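Local coordinates for protein quinoline 2-oxidoreductase large subunit (Pseudomonas putida, PDB 1T3Q) that carries the molybdenum and molybdopterin cytosine dinucleotide cofactor of a molybdenum hydroxylase that probably oxidises quinoline at carbon 2, at residues 337-342 and 373-378; 377-382 and 459-464; 417-422 and 635-640; 463-468 and 741-746. All coordinates share one frame; numbering follows the deposited sequence.

Interaction 1 (337-342 and 373-378)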
loop_
_atom_site.group_PDB
_atom_site.type_symbol
_atom_site.label_atom_id
_atom_site.label_comp_id
_atom_site.label_asym_id
_atom_site.label_seq_id
_atom_site.Cartn_x
_atom_site.Cartn_y
_atom_site.Cartn_z
ATOM N N SER B 337 21.170 -21.735 -28.053
ATOM C CA SER B 337 21.538 -22.090 -29.427
ATOM C C SER B 337 20.604 -21.624 -30.544
ATOM O O SER B 337 21.060 -21.106 -31.566
ATOM C CB SER B 337 21.722 -23.609 -29.546
ATOM O OG SER B 337 22.889 -24.034 -28.866
ATOM N N HIS B 338 19.305 -21.813 -30.357
ATOM C CA HIS B 338 18.335 -21.442 -31.377
ATOM C C HIS B 338 18.427 -19.975 -31.795
ATOM O O HIS B 338 18.672 -19.676 -32.962
ATOM C CB HIS B 338 16.923 -21.781 -30.896
ATOM C CG HIS B 338 15.888 -21.735 -31.977
ATOM N ND1 HIS B 338 15.234 -20.576 -32.336
ATOM C CD2 HIS B 338 15.397 -22.708 -32.780
ATOM C CE1 HIS B 338 14.383 -20.838 -33.313
ATOM N NE2 HIS B 338 14.463 -22.125 -33.600
ATOM N N VAL B 339 18.233 -19.054 -30.856
ATOM C CA VAL B 339 18.312 -17.641 -31.209
ATOM C C VAL B 339 19.742 -17.237 -31.549
ATOM O O VAL B 339 19.961 -16.302 -32.324
ATOM C CB VAL B 339 17.779 -16.736 -30.079
ATOM C CG1 VAL B 339 16.307 -17.029 -29.848
ATOM C CG2 VAL B 339 18.584 -16.943 -28.804
ATOM N N GLY B 340 20.710 -17.952 -30.979
ATOM C CA GLY B 340 22.110 -17.661 -31.246
ATOM C C GLY B 340 22.493 -17.899 -32.700
ATOM O O GLY B 340 23.144 -17.060 -33.328
ATOM N N ASN B 341 22.094 -19.047 -33.244
ATOM C CA ASN B 341 22.417 -19.365 -34.629
ATOM C C ASN B 341 21.752 -18.421 -35.620
ATOM O O ASN B 341 22.249 -18.234 -36.732
ATOM C CB ASN B 341 22.030 -20.811 -34.962
ATOM C CG ASN B 341 23.085 -21.811 -34.530
ATOM O OD1 ASN B 341 23.096 -22.954 -34.988
ATOM N ND2 ASN B 341 23.975 -21.391 -33.639
ATOM N N ALA B 342 20.632 -17.822 -35.228
ATOM C CA ALA B 342 19.944 -16.900 -36.120
ATOM C C ALA B 342 20.821 -15.693 -36.455
ATOM O O ALA B 342 20.727 -15.138 -37.549
ATOM C CB ALA B 342 18.634 -16.434 -35.495
ATOM N N VAL B 373 21.866 -13.539 -23.698
ATOM C CA VAL B 373 21.341 -14.869 -24.004
ATOM C C VAL B 373 22.249 -15.739 -24.873
ATOM O O VAL B 373 23.459 -15.791 -24.652
ATOM C CB VAL B 373 19.914 -14.782 -24.627
ATOM C CG1 VAL B 373 18.951 -14.187 -23.606
ATOM C CG2 VAL B 373 19.917 -13.931 -25.895
ATOM N N GLY B 374 21.668 -16.423 -25.855
ATOM C CA GLY B 374 22.450 -17.297 -26.710
ATOM C C GLY B 374 23.390 -16.639 -27.702
ATOM O O GLY B 374 24.203 -17.327 -28.328
ATOM N N PHE B 375 23.306 -15.320 -27.842
ATOM C CA PHE B 375 24.164 -14.608 -28.791
ATOM C C PHE B 375 25.637 -14.671 -28.387
ATOM O O PHE B 375 26.527 -14.699 -29.236
ATOM C CB PHE B 375 23.741 -13.136 -28.894
ATOM C CG PHE B 375 22.268 -12.930 -29.138
ATOM C CD1 PHE B 375 21.578 -13.715 -30.061
ATOM C CD2 PHE B 375 21.579 -11.921 -28.472
ATOM C CE1 PHE B 375 20.231 -13.496 -30.315
ATOM C CE2 PHE B 375 20.227 -11.692 -28.717
ATOM C CZ PHE B 375 19.549 -12.482 -29.645
ATOM N N THR B 376 25.892 -14.706 -27.084
ATOM C CA THR B 376 27.262 -14.718 -26.578
ATOM C C THR B 376 28.183 -15.851 -27.029
ATOM O O THR B 376 29.303 -15.596 -27.470
ATOM C CB THR B 376 27.273 -14.673 -25.030
ATOM O OG1 THR B 376 26.490 -13.558 -24.578
ATOM C CG2 THR B 376 28.699 -14.515 -24.515
ATOM N N ALA B 377 27.727 -17.099 -26.928
ATOM C CA ALA B 377 28.574 -18.238 -27.295
ATOM C C ALA B 377 29.125 -18.159 -28.715
ATOM O O ALA B 377 30.331 -18.316 -28.926
ATOM C CB ALA B 377 27.809 -19.547 -27.110
ATOM N N GLY B 378 28.243 -17.925 -29.679
ATOM C CA GLY B 378 28.664 -17.839 -31.071
ATOM C C GLY B 378 29.577 -16.655 -31.331
ATOM O O GLY B 378 30.470 -16.725 -32.171
#

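Interaction 2 (377-382 and 459-464)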
loop_
_atom_site.group_PDB
_atom_site.type_symbol
_atom_site.label_atom_id
_atom_site.label_comp_id
_atom_site.label_asym_id
_atom_site.label_seq_id
_atom_site.Cartn_x
_atom_site.Cartn_y
_atom_site.Cartn_z
ATOM N N ALA B 377 27.727 -17.099 -26.928
ATOM C CA ALA B 377 28.574 -18.238 -27.295
ATOM C C ALA B 377 29.125 -18.159 -28.715
ATOM O O ALA B 377 30.331 -18.316 -28.926
ATOM C CB ALA B 377 27.809 -19.547 -27.110
ATOM N N GLY B 378 28.243 -17.925 -29.679
ATOM C CA GLY B 378 28.664 -17.839 -31.071
ATOM C C GLY B 378 29.577 -16.655 -31.331
ATOM O O GLY B 378 30.470 -16.725 -32.171
ATOM N N GLN B 379 29.343 -15.558 -30.620
ATOM C CA GLN B 379 30.171 -14.365 -30.766
ATOM C C GLN B 379 31.595 -14.734 -30.348
ATOM O O GLN B 379 32.559 -14.407 -31.037
ATOM C CB GLN B 379 29.626 -13.237 -29.880
ATOM C CG GLN B 379 30.358 -11.890 -30.007
ATOM C CD GLN B 379 30.082 -11.177 -31.321
ATOM O OE1 GLN B 379 29.064 -11.417 -31.974
ATOM N NE2 GLN B 379 30.979 -10.273 -31.702
ATOM N N ILE B 380 31.724 -15.422 -29.214
ATOM C CA ILE B 380 33.033 -15.855 -28.731
ATOM C C ILE B 380 33.730 -16.728 -29.774
ATOM O O ILE B 380 34.876 -16.486 -30.146
ATOM C CB ILE B 380 32.916 -16.686 -27.416
ATOM C CG1 ILE B 380 32.539 -15.773 -26.248
ATOM C CG2 ILE B 380 34.239 -17.402 -27.123
ATOM C CD1 ILE B 380 32.215 -16.527 -24.970
ATOM N N ALA B 381 33.022 -17.751 -30.241
ATOM C CA ALA B 381 33.567 -18.682 -31.219
ATOM C C ALA B 381 33.982 -18.034 -32.540
ATOM O O ALA B 381 35.104 -18.234 -33.006
ATOM C CB ALA B 381 32.554 -19.798 -31.481
ATOM N N ARG B 382 33.087 -17.253 -33.135
ATOM C CA ARG B 382 33.386 -16.614 -34.417
ATOM C C ARG B 382 34.507 -15.582 -34.327
ATOM O O ARG B 382 35.441 -15.610 -35.119
ATOM C CB ARG B 382 32.133 -15.944 -34.993
ATOM C CG ARG B 382 32.291 -15.501 -36.448
ATOM C CD ARG B 382 31.199 -14.529 -36.855
ATOM N NE ARG B 382 31.159 -13.393 -35.944
ATOM C CZ ARG B 382 30.195 -13.178 -35.056
ATOM N NH1 ARG B 382 30.257 -12.122 -34.259
ATOM N NH2 ARG B 382 29.158 -14.004 -34.984
ATOM N N GLY B 459 42.517 -8.797 -27.779
ATOM C CA GLY B 459 41.376 -9.501 -28.331
ATOM C C GLY B 459 40.392 -8.512 -28.919
ATOM O O GLY B 459 40.123 -7.471 -28.317
ATOM N N VAL B 460 39.852 -8.831 -30.092
ATOM C CA VAL B 460 38.904 -7.947 -30.753
ATOM C C VAL B 460 37.560 -8.616 -30.989
ATOM O O VAL B 460 37.490 -9.800 -31.317
ATOM C CB VAL B 460 39.457 -7.460 -32.113
ATOM C CG1 VAL B 460 38.418 -6.599 -32.834
ATOM C CG2 VAL B 460 40.727 -6.664 -31.890
ATOM N N SER B 461 36.494 -7.848 -30.804
ATOM C CA SER B 461 35.143 -8.342 -31.024
ATOM C C SER B 461 34.271 -7.230 -31.589
ATOM O O SER B 461 34.112 -6.180 -30.968
ATOM C CB SER B 461 34.533 -8.848 -29.715
ATOM O OG SER B 461 33.178 -9.211 -29.908
ATOM N N VAL B 462 33.719 -7.462 -32.778
ATOM C CA VAL B 462 32.841 -6.499 -33.428
ATOM C C VAL B 462 31.467 -7.153 -33.506
ATOM O O VAL B 462 31.354 -8.324 -33.876
ATOM C CB VAL B 462 33.349 -6.156 -34.841
ATOM C CG1 VAL B 462 32.388 -5.193 -35.522
ATOM C CG2 VAL B 462 34.749 -5.541 -34.745
ATOM N N PHE B 463 30.426 -6.404 -33.163
ATOM C CA PHE B 463 29.083 -6.969 -33.161
ATOM C C PHE B 463 27.979 -6.044 -33.651
ATOM O O PHE B 463 28.175 -4.845 -33.860
ATOM C CB PHE B 463 28.702 -7.379 -31.731
ATOM C CG PHE B 463 28.353 -6.205 -30.847
ATOM C CD1 PHE B 463 29.353 -5.410 -30.291
ATOM C CD2 PHE B 463 27.023 -5.836 -30.654
ATOM C CE1 PHE B 463 29.035 -4.262 -29.566
ATOM C CE2 PHE B 463 26.695 -4.690 -29.931
ATOM C CZ PHE B 463 27.708 -3.899 -29.387
ATOM N N ASN B 464 26.806 -6.644 -33.830
ATOM C CA ASN B 464 25.590 -5.928 -34.168
ATOM C C ASN B 464 24.634 -6.645 -33.212
ATOM O O ASN B 464 24.972 -7.719 -32.706
ATOM C CB ASN B 464 25.223 -6.058 -35.662
ATOM C CG ASN B 464 24.580 -7.378 -36.022
ATOM O OD1 ASN B 464 24.691 -8.366 -35.302
ATOM N ND2 ASN B 464 23.911 -7.400 -37.170
HETATM O O HOH W 1 27.489 -9.869 -33.699
#

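Interaction 3 (417-422 and 635-640)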
loop_
_atom_site.group_PDB
_atom_site.type_symbol
_atom_site.label_atom_id
_atom_site.label_comp_id
_atom_site.label_asym_id
_atom_site.label_seq_id
_atom_site.Cartn_x
_atom_site.Cartn_y
_atom_site.Cartn_z
ATOM N N LEU B 417 21.500 -15.613 -43.824
ATOM C CA LEU B 417 20.507 -16.076 -42.865
ATOM C C LEU B 417 19.268 -15.188 -42.772
ATOM O O LEU B 417 18.487 -15.288 -41.825
ATOM C CB LEU B 417 21.148 -16.248 -41.483
ATOM C CG LEU B 417 22.252 -17.313 -41.422
ATOM C CD1 LEU B 417 22.768 -17.437 -40.004
ATOM C CD2 LEU B 417 21.708 -18.653 -41.896
ATOM N N GLY B 418 19.100 -14.315 -43.759
ATOM C CA GLY B 418 17.930 -13.458 -43.794
ATOM C C GLY B 418 17.889 -12.218 -42.922
ATOM O O GLY B 418 16.810 -11.673 -42.700
ATOM N N GLN B 419 19.029 -11.768 -42.410
ATOM C CA GLN B 419 19.016 -10.555 -41.601
ATOM C C GLN B 419 19.382 -9.396 -42.516
ATOM O O GLN B 419 20.418 -9.423 -43.181
ATOM C CB GLN B 419 20.014 -10.624 -40.437
ATOM C CG GLN B 419 19.879 -9.425 -39.486
ATOM C CD GLN B 419 20.910 -9.410 -38.363
ATOM O OE1 GLN B 419 22.106 -9.241 -38.601
ATOM N NE2 GLN B 419 20.444 -9.582 -37.130
ATOM N N THR B 420 18.528 -8.384 -42.556
ATOM C CA THR B 420 18.783 -7.227 -43.399
ATOM C C THR B 420 19.391 -6.082 -42.597
ATOM O O THR B 420 18.810 -5.625 -41.614
ATOM C CB THR B 420 17.483 -6.730 -44.074
ATOM O OG1 THR B 420 16.916 -7.792 -44.855
ATOM C CG2 THR B 420 17.774 -5.540 -44.988
ATOM N N HIS B 421 20.570 -5.636 -43.017
ATOM C CA HIS B 421 21.252 -4.528 -42.358
ATOM C C HIS B 421 20.813 -3.252 -43.077
ATOM O O HIS B 421 20.935 -3.156 -44.302
ATOM C CB HIS B 421 22.772 -4.694 -42.467
ATOM C CG HIS B 421 23.283 -6.008 -41.961
ATOM N ND1 HIS B 421 23.169 -7.179 -42.678
ATOM C CD2 HIS B 421 23.926 -6.333 -40.815
ATOM C CE1 HIS B 421 23.725 -8.168 -41.998
ATOM N NE2 HIS B 421 24.191 -7.679 -40.863
ATOM N N ARG B 422 20.309 -2.275 -42.326
ATOM C CA ARG B 422 19.827 -1.032 -42.924
ATOM C C ARG B 422 20.600 0.235 -42.559
ATOM O O ARG B 422 20.787 1.111 -43.403
ATOM C CB ARG B 422 18.338 -0.858 -42.600
ATOM C CG ARG B 422 17.482 -1.991 -43.167
ATOM C CD ARG B 422 15.995 -1.777 -42.944
ATOM N NE ARG B 422 15.229 -2.912 -43.459
ATOM C CZ ARG B 422 15.041 -3.166 -44.751
ATOM N NH1 ARG B 422 14.339 -4.226 -45.119
ATOM N NH2 ARG B 422 15.536 -2.350 -45.676
ATOM N N LEU B 635 13.368 -4.796 -37.640
ATOM C CA LEU B 635 14.443 -4.964 -36.677
ATOM C C LEU B 635 15.044 -3.593 -36.398
ATOM O O LEU B 635 14.986 -2.702 -37.240
ATOM C CB LEU B 635 15.545 -5.857 -37.249
ATOM C CG LEU B 635 15.192 -7.248 -37.779
ATOM C CD1 LEU B 635 16.463 -7.919 -38.272
ATOM C CD2 LEU B 635 14.540 -8.076 -36.683
ATOM N N VAL B 636 15.608 -3.433 -35.210
ATOM C CA VAL B 636 16.281 -2.193 -34.832
ATOM C C VAL B 636 17.648 -2.681 -34.353
ATOM O O VAL B 636 17.830 -3.018 -33.184
ATOM C CB VAL B 636 15.544 -1.457 -33.697
ATOM C CG1 VAL B 636 16.330 -0.206 -33.281
ATOM C CG2 VAL B 636 14.146 -1.049 -34.168
ATOM N N LEU B 637 18.599 -2.730 -35.279
ATOM C CA LEU B 637 19.940 -3.221 -34.994
ATOM C C LEU B 637 20.927 -2.190 -34.467
ATOM O O LEU B 637 21.174 -1.179 -35.113
ATOM C CB LEU B 637 20.540 -3.842 -36.252
ATOM C CG LEU B 637 19.693 -4.900 -36.962
ATOM C CD1 LEU B 637 20.418 -5.388 -38.202
ATOM C CD2 LEU B 637 19.406 -6.049 -36.008
ATOM N N ALA B 638 21.489 -2.457 -33.292
ATOM C CA ALA B 638 22.498 -1.573 -32.713
ATOM C C ALA B 638 23.819 -2.258 -33.037
ATOM O O ALA B 638 23.825 -3.405 -33.486
ATOM C CB ALA B 638 22.312 -1.464 -31.207
ATOM N N ASN B 639 24.941 -1.580 -32.819
ATOM C CA ASN B 639 26.224 -2.203 -33.115
ATOM C C ASN B 639 27.348 -1.573 -32.316
ATOM O O ASN B 639 27.164 -0.540 -31.674
ATOM C CB ASN B 639 26.533 -2.102 -34.621
ATOM C CG ASN B 639 26.860 -0.685 -35.056
ATOM O OD1 ASN B 639 28.020 -0.269 -35.044
ATOM N ND2 ASN B 639 25.836 0.068 -35.425
ATOM N N GLY B 640 28.509 -2.209 -32.352
ATOM C CA GLY B 640 29.647 -1.685 -31.632
ATOM C C GLY B 640 30.808 -2.646 -31.683
ATOM O O GLY B 640 30.829 -3.580 -32.490
#

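Interaction 4 (463-468 and 741-746). Unlike the reference sequence in segment 463-468: Glu465 (reference Asp), Val466 (reference Cys). With MCN (pterin cytosine dinucleotide), chain N; SMO (dioxosulfidomolybdenum(VI) ion), chain O.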
loop_
_atom_site.group_PDB
_atom_site.type_symbol
_atom_site.label_atom_id
_atom_site.label_comp_id
_atom_site.label_asym_id
_atom_site.label_seq_id
_atom_site.Cartn_x
_atom_site.Cartn_y
_atom_site.Cartn_z
ATOM N N PHE B 463 30.426 -6.404 -33.163
ATOM C CA PHE B 463 29.083 -6.969 -33.161
ATOM C C PHE B 463 27.979 -6.044 -33.651
ATOM O O PHE B 463 28.175 -4.845 -33.860
ATOM C CB PHE B 463 28.702 -7.379 -31.731
ATOM C CG PHE B 463 28.353 -6.205 -30.847
ATOM C CD1 PHE B 463 29.353 -5.410 -30.291
ATOM C CD2 PHE B 463 27.023 -5.836 -30.654
ATOM C CE1 PHE B 463 29.035 -4.262 -29.566
ATOM C CE2 PHE B 463 26.695 -4.690 -29.931
ATOM C CZ PHE B 463 27.708 -3.899 -29.387
ATOM N N ASN B 464 26.806 -6.644 -33.830
ATOM C CA ASN B 464 25.590 -5.928 -34.168
ATOM C C ASN B 464 24.634 -6.645 -33.212
ATOM O O ASN B 464 24.972 -7.719 -32.706
ATOM C CB ASN B 464 25.223 -6.058 -35.662
ATOM C CG ASN B 464 24.580 -7.378 -36.022
ATOM O OD1 ASN B 464 24.691 -8.366 -35.302
ATOM N ND2 ASN B 464 23.911 -7.400 -37.170
ATOM N N GLU B 465 23.476 -6.062 -32.933
ATOM C CA GLU B 465 22.563 -6.656 -31.969
ATOM C C GLU B 465 21.115 -6.266 -32.237
ATOM O O GLU B 465 20.831 -5.114 -32.566
ATOM C CB GLU B 465 22.980 -6.178 -30.565
ATOM C CG GLU B 465 21.958 -6.351 -29.457
ATOM C CD GLU B 465 22.333 -5.576 -28.188
ATOM O OE1 GLU B 465 21.662 -5.768 -27.154
ATOM O OE2 GLU B 465 23.286 -4.768 -28.224
ATOM N N VAL B 466 20.198 -7.221 -32.099
ATOM C CA VAL B 466 18.788 -6.907 -32.296
ATOM C C VAL B 466 18.274 -6.272 -31.007
ATOM O O VAL B 466 18.440 -6.836 -29.922
ATOM C CB VAL B 466 17.951 -8.177 -32.625
ATOM C CG1 VAL B 466 18.403 -8.756 -33.965
ATOM C CG2 VAL B 466 18.091 -9.211 -31.520
ATOM N N THR B 467 17.674 -5.088 -31.123
ATOM C CA THR B 467 17.140 -4.383 -29.958
ATOM C C THR B 467 15.680 -4.009 -30.185
ATOM O O THR B 467 15.140 -4.242 -31.270
ATOM C CB THR B 467 17.943 -3.092 -29.652
ATOM O OG1 THR B 467 17.712 -2.118 -30.677
ATOM C CG2 THR B 467 19.425 -3.396 -29.585
ATOM N N GLY B 468 15.048 -3.423 -29.172
ATOM C CA GLY B 468 13.648 -3.039 -29.289
ATOM C C GLY B 468 12.825 -4.261 -29.643
ATOM O O GLY B 468 11.765 -4.173 -30.264
ATOM N N MET B 741 20.659 -1.208 -26.092
ATOM C CA MET B 741 22.059 -1.586 -25.874
ATOM C C MET B 741 22.321 -2.303 -24.548
ATOM O O MET B 741 23.441 -2.731 -24.280
ATOM C CB MET B 741 22.978 -0.351 -25.987
ATOM C CG MET B 741 22.670 0.812 -25.034
ATOM S SD MET B 741 23.026 0.501 -23.282
ATOM C CE MET B 741 24.743 0.058 -23.348
ATOM N N GLY B 742 21.287 -2.449 -23.731
ATOM C CA GLY B 742 21.447 -3.107 -22.442
ATOM C C GLY B 742 22.315 -4.356 -22.417
ATOM O O GLY B 742 23.147 -4.523 -21.527
ATOM N N GLU B 743 22.137 -5.236 -23.395
ATOM C CA GLU B 743 22.900 -6.479 -23.449
ATOM C C GLU B 743 24.202 -6.426 -24.225
ATOM O O GLU B 743 24.999 -7.360 -24.147
ATOM C CB GLU B 743 22.048 -7.582 -24.073
ATOM C CG GLU B 743 20.788 -7.922 -23.320
ATOM C CD GLU B 743 19.886 -8.806 -24.149
ATOM O OE1 GLU B 743 19.208 -8.269 -25.052
ATOM O OE2 GLU B 743 19.876 -10.034 -23.921
ATOM N N SER B 744 24.415 -5.344 -24.971
ATOM C CA SER B 744 25.594 -5.203 -25.825
ATOM C C SER B 744 26.924 -5.753 -25.317
ATOM O O SER B 744 27.549 -6.574 -25.990
ATOM C CB SER B 744 25.778 -3.735 -26.239
ATOM O OG SER B 744 26.079 -2.909 -25.126
ATOM N N ALA B 745 27.362 -5.314 -24.140
ATOM C CA ALA B 745 28.639 -5.762 -23.607
ATOM C C ALA B 745 28.700 -7.254 -23.289
ATOM O O ALA B 745 29.764 -7.857 -23.383
ATOM C CB ALA B 745 29.003 -4.945 -22.366
ATOM N N MET B 746 27.578 -7.850 -22.899
ATOM C CA MET B 746 27.584 -9.278 -22.580
ATOM C C MET B 746 27.463 -10.140 -23.826
ATOM O O MET B 746 27.586 -11.365 -23.769
ATOM C CB MET B 746 26.478 -9.628 -21.579
ATOM C CG MET B 746 26.982 -9.716 -20.132
ATOM S SD MET B 746 28.338 -10.920 -19.921
ATOM C CE MET B 746 27.410 -12.466 -20.010
HETATM N N1 MCN N . 19.511 3.789 -22.761
HETATM C C2 MCN N . 19.669 5.157 -23.157
HETATM N N3 MCN N . 19.713 5.326 -24.532
HETATM C C4 MCN N . 19.626 4.327 -25.496
HETATM C C5 MCN N . 19.477 2.943 -25.031
HETATM C C6 MCN N . 19.416 2.681 -23.683
HETATM O O2 MCN N . 19.779 6.038 -22.334
HETATM N N4 MCN N . 19.672 4.606 -26.781
HETATM C "C1'" MCN N . 19.416 3.559 -21.206
HETATM C C2D MCN N . 17.901 3.422 -20.722
HETATM O "O2'" MCN N . 17.751 3.998 -19.376
HETATM C "C3'" MCN N . 17.643 1.932 -20.808
HETATM C C4D MCN N . 18.946 1.293 -20.389
HETATM O O4D MCN N . 20.009 2.308 -20.756
HETATM O "O3'" MCN N . 16.543 1.565 -19.905
HETATM C "C5'" MCN N . 19.189 -0.150 -20.916
HETATM O "O5'" MCN N . 18.978 -0.083 -22.305
HETATM P PA MCN N . 17.961 -0.984 -23.108
HETATM O O1A MCN N . 16.857 -0.072 -23.547
HETATM O O2A MCN N . 18.830 -1.721 -24.112
HETATM O O3A MCN N . 17.354 -2.232 -22.258
HETATM P PB MCN N . 16.236 -2.282 -21.113
HETATM O O1B MCN N . 15.116 -3.121 -21.636
HETATM O O2B MCN N . 15.900 -0.907 -20.617
HETATM O O3B MCN N . 16.979 -3.033 -19.905
HETATM C C10 MCN N . 17.078 -4.434 -19.878
HETATM C "C9'" MCN N . 18.497 -4.748 -20.224
HETATM C "C8'" MCN N . 18.599 -6.287 -20.105
HETATM S "S8'" MCN N . 17.571 -7.209 -21.239
HETATM C "C7'" MCN N . 19.391 -6.961 -19.268
HETATM S "S7'" MCN N . 19.480 -8.740 -19.133
HETATM C "C6'" MCN N . 20.264 -6.134 -18.265
HETATM C C7 MCN N . 20.563 -4.766 -18.816
HETATM O "O9'" MCN N . 19.372 -4.093 -19.191
HETATM N "N5'" MCN N . 19.540 -6.227 -16.930
HETATM C C4A MCN N . 20.063 -5.184 -16.067
HETATM N "N8'" MCN N . 21.263 -3.927 -17.785
HETATM C C4B MCN N . 20.912 -4.118 -16.416
HETATM N "N1'" MCN N . 21.399 -3.117 -15.538
HETATM C "C2'" MCN N . 20.987 -3.238 -14.255
HETATM N "N2'" MCN N . 21.435 -2.316 -13.375
HETATM N "N3'" MCN N . 20.130 -4.231 -13.824
HETATM C "C4'" MCN N . 19.582 -5.273 -14.661
HETATM O "O4'" MCN N . 18.837 -6.107 -14.206
HETATM S S SMO O . 18.574 -11.499 -20.539
HETATM MO MO SMO O . 17.710 -9.548 -20.614
HETATM O OM2 SMO O . 17.285 -10.180 -22.178
HETATM O OM1 SMO O . 16.404 -9.730 -19.551
HETATM O O HOH W 2 19.961 -7.658 -27.526
#

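Interaction 1 (337-342 and 373-378)
Phe375 and Val339 approach each other at a slant, the ring presenting its rim to helix 337-342 and one face to Val373 of its own segment. At that rim, close to the ring plane, lies the carbonyl oxygen of Val339, with Phe375 CE1 3.5 Å from Val339 O, so the aromatic C-H edge faces a partly negative atom. The same carbon is 4.1 Å from Val339 CB. Phe375 holds CG anti to its carbonyl carbon (chi1 -50°), which turns the ring back over Val373, whose CG2 sits 3.6 Å above the ring plane, offset toward the rim. This region leads into helix 375-393, in the molybdopterin-binding part of the chain, and the nearest atoms of the Val373 side chain and the dioxosulfidomolybdenum ion are about 4 Å apart. Val339 CG2 lies 4.4 Å from Val373 CG2, a looser apolar touch. Were Phe375 an alanine, a gap would probably open beside Val339 CB and over Val373 CG2. Nearer the backbones the fit rests on glycine: Gly340 CA is 3.6 Å from Gly374 O, and a beta carbon on Gly340 would run into that oxygen. Beyond the two segments, Lys296 NZ bonds both Val373 O and Thr376 OG1, and the Phe375 ring also rests on Ile747 of helix 744-761.

Interaction 2 (377-382 and 459-464)
Helix 375-393 packs against the outermost strand of a four-stranded mixed sheet, strand 454-467, with Gln379 reaching across to Ser461 and Val462. The axes of the two short segments pass 9.2 Å apart at 131° between their directions, and a single amide does most of the bridging. The Gln379 chain leaves the helix with CG anti to the backbone N and then bends at chi2 (72°), which brings its NE2 between two acceptors. NE2 donates to Val462 O at 2.9 Å and, by a slightly straighter bond, to Ser461 OG at 3.0 Å. Both partners lie close to the amide plane, although the nitrogen approaches Val462 O from above the plane of that carbonyl. Phe463 CB packs 3.7 Å from Gln379 NE2. The other end of the amide is gripped as well: Arg382 NH1 gives Gln379 OE1 a 2.7 Å bond, with OE1 near the guanidinium plane, and a water donates to OE1 at 2.8 Å while accepting from Asn464 N at 3.3 Å. With both ends engaged, the amide is fixed in its rotation. Ser461 and Phe463 pair with His642 and Gly640 of strand 636-649, whereas Val462 turns its N and O to the helix, where Glu383 OE2 takes the N-H. Helix 744-761 flanks the contact, with Ser748 OG bonded to Ser461 OG and Ala751 against Gln379, while strand 298-306 meets Ala377 and Ala381.

Interaction 3 (417-422 and 635-640)
Leu637 pushes its forked end against the Gln419 amide and the backbone of Thr420 and His421, and here the contact is tight. Its CD1 lies 3.8 Å from Thr420 O and 4.1 Å from Gln419 CD, while the other branch, CD2, meets Gln419 NE2 at 3.8 Å. Leu637 and Gln419 come from opposite directions; the glutamine, with CG anti to the backbone N (chi1 -173°) and an extended chain, stretches far enough for its amide to lie on both leucine methyls. The amide gains nothing polar from Leu637, and its OE1 is instead bonded by Asn464 ND2. His421 comes up more loosely, its CA 4.3 Å from Leu637 CD1, with its ring held by Phe413 O at ND1. The contact thus sets the short antiparallel hairpin of strands 413-414 and 420-421 against strand 636-649, with Val466 of the adjacent strand 454-467 supporting both Gln419 and Leu637. Where Leu637 makes several close touches, Leu635 makes a single one. Partly exposed, it crosses Gln419 at a slant and meets it through CD1, 3.9 Å from Gln419 CG, while also resting on Thr473 and Phe476 of helix 471-476. On this outer side Thr420 CG2 sits over the centre of the Arg422 guanidinium, 3.6 Å above its plane, and Arg422, exposed, reaches Asp634 through a salt bridge from NE to OD1.

Interaction 4 (463-468 and 741-746)
A chi1 of 164° swings Glu465 away from its backbone N, and its extended chain reaches Ser744 and Glu743, while Glu743, its CG anti to the carbonyl carbon (chi1 -61°), extends toward the molybdenum. The two side chains cross at roughly a right angle, with Glu465 OE1 4.1 Å from Glu743 OE1. A water lies between them, 2.6 Å from Glu465 OE1 and 2.7 Å from Glu743 OE1. Ser547 OG makes a second link, bonded to Glu465 OE1 and Glu743 N. Glu465 OE2 packs 3.3 Å from Ser744 CB, which also meets the Phe463 ring at CZ. Residues 741-744 form a type I beta turn leading into helix 744-761, and Met741 O accepts from both Ser744 N and Ser744 OG. The turn grips the pterin cytosine dinucleotide: its phosphate oxygen O2A takes bonds from Met741 N at 2.7 Å and Gly742 N at 2.6 Å. A beta carbon on Gly742 would collide with C9' of that cofactor. Glu743 OE2, bonded by Gly372 N, stands 3.1 Å from oxygen OM2 of the molybdenum centre. With an alanine replacing Glu743, Gly372 N would probably lose its acceptor, the water one carboxylate, and OM2 its neighbour.

In the fold
Interactions 1, 2 and 4 are buried throughout or nearly so, whereas interaction 3 runs out to partly exposed residues. Helix 375-393 serves interactions 1 and 2, and strand 454-467 serves 2 and 4; strand 636-649, neighbour of that strand in the sheet, carries interaction 3. Thr376 OG1 to Met746 O ties 1 to 4, and Thr467 OG1 to Val636 O ties 3 to 4. The chemistry shifts with place: apolar and glycine-dependent packing in 1, a hydrogen-bonded amide at the sheet edge in 2, leucine against a glutamine and backbone in 3, and carboxylates, water and cofactor-binding amides in 4, which lies nearest the centre of the chain.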